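Local structure of N-acetyltransferase (Staphylococcus aureus subsp. aureus, 4LUA) at residues 27-32 against 92-97; 33-38 against 151-156. The protein probably transfers an acetyl group from acetyl-coenzyme A to an amine of a substrate not yet identified, as a member of the GNAT family. All blocks are in the same frame, centred on the assembly; numbering follows the deposited sequence.

Contact 1. Residues 27-32 against 92-97; sequences EEFTQD and TNNDKS. With GOL (glycerol), chain B.
The side-chain amide of Asn94 fits between the carboxylate of Glu27 and the ring of Phe29, and it turns a different part of itself to each. Glu27, extended to its end, crosses the asparagine at about a right angle, and the carboxylate and amide planes stand 88° apart. ND2 of Asn94 gives a hydrogen bond to Glu27 OE2 at 3.2 Å, bent to 141° at the hydrogen. The acceptor lies close to the amide plane, yet OE2 is approached from above the carboxylate plane. On the other branch, Asn94 OD1 comes up at the edge of the phenyl ring, 3.4 Å from Phe29 CD1, with ring and amide nearly perpendicular. A water donates both to this OD1 and to the backbone O of Glu27, each at 2.8 Å; together with the ND2 bond to Glu27, this favours the present rotation of the amide.

Phe29 has CG anti to its backbone N (chi1 -176°), which swings the ring to where Lys96 CG meets CE1 at the edge, 4.2 Å away. Over one ring face lies glycerol C3, offset toward the rim, 3.7 Å above the plane. The glycerol spans the two segments: O3 donates to Phe29 O (2.8 Å), while Lys96, its chain bent beyond CG, donates from NZ to O1 at 2.7 Å. Asn126 also bonds this molecule, and Phe132 meets the Phe29 ring edge-to-face.

Glycerol probably came from the crystallisation liquor. The passage from strand 83-91 into helix 96-112, begun by Asp95 as N-cap, by its place in the fold corresponds to the strand-loop-helix element that in GNAT enzymes usually holds the pyrophosphate of acetyl-coenzyme A; the glycerol may therefore lie in or beside the cleft.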
# COMPACT_ATOMS: atom_id res chain seq x y z
N GLU A 27 4.37 -4.92 10.16
CA GLU A 27 3.02 -4.37 10.19
C GLU A 27 2.72 -3.60 8.89
O GLU A 27 3.43 -2.63 8.52
CB GLU A 27 2.90 -3.41 11.37
CG GLU A 27 1.55 -2.75 11.53
CD GLU A 27 1.47 -1.76 12.71
OE1 GLU A 27 2.33 -1.84 13.63
OE2 GLU A 27 0.55 -0.93 12.68
N GLU A 28 1.67 -4.01 8.20
CA GLU A 28 1.20 -3.27 7.01
C GLU A 28 0.36 -2.08 7.47
O GLU A 28 -0.43 -2.20 8.40
CB GLU A 28 0.35 -4.23 6.16
CG GLU A 28 0.30 -3.93 4.66
CD GLU A 28 -0.82 -2.99 4.26
OE1 GLU A 28 -1.62 -2.61 5.10
OE2 GLU A 28 -0.87 -2.65 3.04
N PHE A 29 0.57 -0.92 6.82
CA PHE A 29 -0.01 0.34 7.34
C PHE A 29 -1.54 0.35 7.50
O PHE A 29 -2.03 1.06 8.40
CB PHE A 29 0.41 1.44 6.32
CG PHE A 29 0.00 2.84 6.73
CD1 PHE A 29 0.82 3.57 7.57
CD2 PHE A 29 -1.17 3.39 6.24
CE1 PHE A 29 0.45 4.92 7.93
CE2 PHE A 29 -1.55 4.70 6.61
CZ PHE A 29 -0.73 5.43 7.43
N THR A 30 -2.25 -0.40 6.67
CA THR A 30 -3.72 -0.43 6.77
C THR A 30 -4.24 -1.63 7.49
O THR A 30 -5.47 -1.77 7.59
CB THR A 30 -4.37 -0.45 5.35
OG1 THR A 30 -4.01 -1.63 4.60
CG2 THR A 30 -3.88 0.78 4.56
N GLN A 31 -3.37 -2.50 8.01
CA GLN A 31 -3.84 -3.70 8.69
C GLN A 31 -3.65 -3.58 10.20
O GLN A 31 -3.72 -2.47 10.74
CB GLN A 31 -3.18 -4.95 8.12
CG GLN A 31 -3.50 -5.03 6.64
CD GLN A 31 -2.86 -6.20 5.90
OE1 GLN A 31 -2.02 -6.98 6.42
NE2 GLN A 31 -3.24 -6.30 4.61
N ASP A 32 -3.46 -4.68 10.92
CA ASP A 32 -3.44 -4.58 12.37
C ASP A 32 -2.02 -4.60 12.93
O ASP A 32 -1.09 -5.13 12.32
CB ASP A 32 -4.25 -5.78 12.92
CG ASP A 32 -4.30 -5.82 14.43
OD1 ASP A 32 -5.07 -5.01 15.01
OD2 ASP A 32 -3.61 -6.70 15.08
N THR A 92 8.52 2.22 7.38
CA THR A 92 9.31 2.23 8.62
C THR A 92 8.68 3.20 9.61
O THR A 92 8.37 4.32 9.26
CB THR A 92 10.77 2.58 8.32
OG1 THR A 92 11.30 1.55 7.46
CG2 THR A 92 11.58 2.57 9.65
N ASN A 93 8.49 2.72 10.85
CA ASN A 93 7.90 3.52 11.95
C ASN A 93 6.48 4.03 11.65
O ASN A 93 6.01 4.94 12.34
CB ASN A 93 8.76 4.76 12.26
CG ASN A 93 10.20 4.42 12.66
OD1 ASN A 93 10.45 3.42 13.32
ND2 ASN A 93 11.16 5.28 12.27
N ASN A 94 5.78 3.46 10.66
CA ASN A 94 4.48 4.01 10.21
C ASN A 94 4.50 5.51 10.01
O ASN A 94 3.52 6.25 10.33
CB ASN A 94 3.33 3.67 11.17
CG ASN A 94 2.65 2.34 10.85
OD1 ASN A 94 2.77 1.82 9.74
ND2 ASN A 94 1.85 1.85 11.79
N ASP A 95 5.64 6.01 9.53
CA ASP A 95 5.83 7.43 9.41
C ASP A 95 4.87 8.03 8.38
O ASP A 95 4.93 7.72 7.17
CB ASP A 95 7.29 7.69 9.00
CG ASP A 95 7.65 9.17 9.01
OD1 ASP A 95 6.99 9.99 8.34
OD2 ASP A 95 8.65 9.57 9.66
N LYS A 96 4.00 8.89 8.88
CA LYS A 96 2.97 9.43 7.99
C LYS A 96 3.45 10.53 7.08
O LYS A 96 2.80 10.78 6.06
CB LYS A 96 1.80 9.94 8.82
CG LYS A 96 1.02 8.80 9.42
CD LYS A 96 -0.08 9.38 10.31
CE LYS A 96 -0.09 8.62 11.58
NZ LYS A 96 -1.30 8.91 12.37
N SER A 97 4.53 11.22 7.44
CA SER A 97 5.11 12.19 6.51
C SER A 97 5.62 11.47 5.26
O SER A 97 5.32 11.84 4.09
CB SER A 97 6.25 12.95 7.17
OG SER A 97 6.53 14.09 6.38
C1 GOL B . -1.46 5.50 11.62
O1 GOL B . -1.58 6.29 12.84
C2 GOL B . -1.56 4.00 11.93
O2 GOL B . -2.80 3.72 12.61
C3 GOL B . -1.38 3.15 10.63
O3 GOL B . -1.37 1.78 10.99
O HOH W 1 3.58 0.02 7.72

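Contact 2. Residues 33-38 against 151-156; sequences SHYSQT and GNTYFD
Tyr35 reaches from the loop at 33-38 toward the start of strand 153-163, and its first side-chain atoms meet Phe155. Tyr35 CB rests against the far end of that ring, 3.5 Å from Phe155 CZ and 3.6 Å from Phe155 CE1. Tyr35 CG continues the contact, 3.8 Å from Phe155 CZ. With Tyr35 CG placed beside its backbone N (chi1 -62°), the ring stands across Phe155, and its CD1 and CD2 branches go to different neighbours, both on the same side of its plane. Tyr35 CD2 stays with the phenylalanine, 3.6 Å from Phe155 CZ. On the other branch CD1 leaves Phe155 and comes under the hydroxyl of Thr153, whose OG1 lies over one face of the tyrosine and is closest to Tyr35 CE1, at 3.7 Å. Tyr35 CZ is still 4.0 Å from Thr153 OG1. The opposite face is covered by the preceding residue, His34, with ND1 above the ring centre.

The two aromatic planes stand obliquely at 54°, with centroids 5.8 Å apart. Phe155 also touches Asp32 of the loop, and Ile150 of the partner strand, near the turn of the hairpin formed by strands 139-150 and 153-163. No hydrogen bond joins the two segments: the loop meets the hairpin through carbon surface and a threonine oxygen set over a ring, so its hold here depends on shape and dispersion, near the protein surface.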
# COMPACT_ATOMS: atom_id res chain seq x y z
N SER A 33 -1.85 -4.00 14.10
CA SER A 33 -0.55 -3.90 14.76
C SER A 33 0.07 -5.24 15.11
O SER A 33 1.30 -5.37 15.18
CB SER A 33 -0.72 -3.03 16.03
OG SER A 33 -1.51 -3.65 17.02
N HIS A 34 -0.78 -6.23 15.34
CA HIS A 34 -0.24 -7.57 15.56
C HIS A 34 -0.50 -8.51 14.37
O HIS A 34 0.36 -9.35 14.05
CB HIS A 34 -0.83 -8.18 16.79
CG HIS A 34 -0.29 -9.55 17.07
ND1 HIS A 34 -1.07 -10.67 17.00
CD2 HIS A 34 0.96 -9.98 17.38
CE1 HIS A 34 -0.34 -11.74 17.27
NE2 HIS A 34 0.90 -11.35 17.50
N TYR A 35 -1.68 -8.39 13.75
CA TYR A 35 -2.00 -9.25 12.60
C TYR A 35 -1.84 -8.48 11.29
O TYR A 35 -2.60 -7.59 11.00
CB TYR A 35 -3.41 -9.78 12.70
CG TYR A 35 -3.64 -10.65 13.92
CD1 TYR A 35 -3.18 -11.96 13.97
CD2 TYR A 35 -4.35 -10.15 15.03
CE1 TYR A 35 -3.42 -12.75 15.07
CE2 TYR A 35 -4.59 -10.95 16.13
CZ TYR A 35 -4.12 -12.22 16.15
OH TYR A 35 -4.36 -13.03 17.24
N SER A 36 -0.80 -8.84 10.52
CA SER A 36 -0.58 -8.30 9.16
C SER A 36 -0.15 -9.46 8.28
O SER A 36 0.47 -10.42 8.74
CB SER A 36 0.52 -7.20 9.09
OG SER A 36 -0.00 -5.98 9.56
N GLN A 37 -0.48 -9.36 7.00
CA GLN A 37 -0.25 -10.51 6.14
C GLN A 37 1.25 -10.63 5.89
O GLN A 37 1.98 -9.61 5.75
CB GLN A 37 -1.05 -10.42 4.83
CG GLN A 37 -0.55 -9.38 3.84
CD GLN A 37 -1.69 -8.73 3.04
OE1 GLN A 37 -1.59 -7.56 2.62
NE2 GLN A 37 -2.78 -9.49 2.82
N THR A 38 1.69 -11.87 5.86
CA THR A 38 3.08 -12.19 5.62
C THR A 38 3.39 -12.24 4.12
O THR A 38 2.55 -12.61 3.30
CB THR A 38 3.42 -13.50 6.31
OG1 THR A 38 3.75 -13.18 7.66
CG2 THR A 38 4.58 -14.23 5.65
N GLY A 151 -3.68 -14.91 8.35
CA GLY A 151 -3.37 -16.14 9.03
C GLY A 151 -4.68 -16.87 9.17
O GLY A 151 -5.32 -17.16 8.16
N ASN A 152 -5.10 -17.12 10.41
CA ASN A 152 -6.39 -17.72 10.66
C ASN A 152 -7.37 -16.72 11.30
O ASN A 152 -8.29 -17.11 12.01
CB ASN A 152 -6.24 -18.94 11.58
CG ASN A 152 -7.48 -19.82 11.57
OD1 ASN A 152 -8.29 -19.75 10.63
ND2 ASN A 152 -7.67 -20.62 12.63
N THR A 153 -7.17 -15.43 11.07
CA THR A 153 -7.95 -14.41 11.76
C THR A 153 -8.58 -13.47 10.72
O THR A 153 -7.85 -12.77 9.96
CB THR A 153 -7.02 -13.56 12.70
OG1 THR A 153 -6.37 -14.42 13.68
CG2 THR A 153 -7.84 -12.45 13.41
N TYR A 154 -9.92 -13.46 10.66
CA TYR A 154 -10.62 -12.53 9.76
C TYR A 154 -10.71 -11.13 10.32
O TYR A 154 -10.87 -10.94 11.55
CB TYR A 154 -12.07 -12.98 9.54
CG TYR A 154 -12.26 -14.15 8.61
CD1 TYR A 154 -12.50 -15.43 9.11
CD2 TYR A 154 -12.20 -13.97 7.23
CE1 TYR A 154 -12.66 -16.50 8.27
CE2 TYR A 154 -12.37 -15.06 6.38
CZ TYR A 154 -12.59 -16.31 6.90
OH TYR A 154 -12.76 -17.39 6.06
N PHE A 155 -10.69 -10.16 9.39
CA PHE A 155 -10.96 -8.76 9.75
C PHE A 155 -12.00 -8.16 8.84
O PHE A 155 -12.03 -8.43 7.61
CB PHE A 155 -9.69 -7.91 9.68
CG PHE A 155 -8.68 -8.25 10.77
CD1 PHE A 155 -7.80 -9.29 10.61
CD2 PHE A 155 -8.63 -7.51 11.94
CE1 PHE A 155 -6.87 -9.62 11.63
CE2 PHE A 155 -7.71 -7.81 12.94
CZ PHE A 155 -6.83 -8.87 12.77
N ASP A 156 -12.84 -7.31 9.44
CA ASP A 156 -13.70 -6.44 8.63
C ASP A 156 -12.88 -5.24 8.12
O ASP A 156 -11.90 -4.83 8.74
CB ASP A 156 -14.81 -5.86 9.52
CG ASP A 156 -15.65 -6.89 10.19
OD1 ASP A 156 -15.72 -8.05 9.69
OD2 ASP A 156 -16.25 -6.55 11.26

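In the fold
Contacts 1 and 2 use successive halves of one long loop, between helix 15-25 and helix 41-48, and their centres lie 14 Å apart. The halves are tied to each other: Gln31 NE2 and Gln37 OE1 are 2.9 Å apart, and Glu28 N lies 2.9 Å from Ser36 OG, both probable hydrogen bonds. Asp32 OD2 also accepts from the backbone N of His34 and of Tyr35. The centre of contact 1, with its glycerol, lies about 9 Å from the centre of the chain, beside the probable cleft; that of contact 2, about 15 Å from the chain centre, is peripheral. Together they connect one loop to the start of helix 96-112 and to the hairpin end near Gly151.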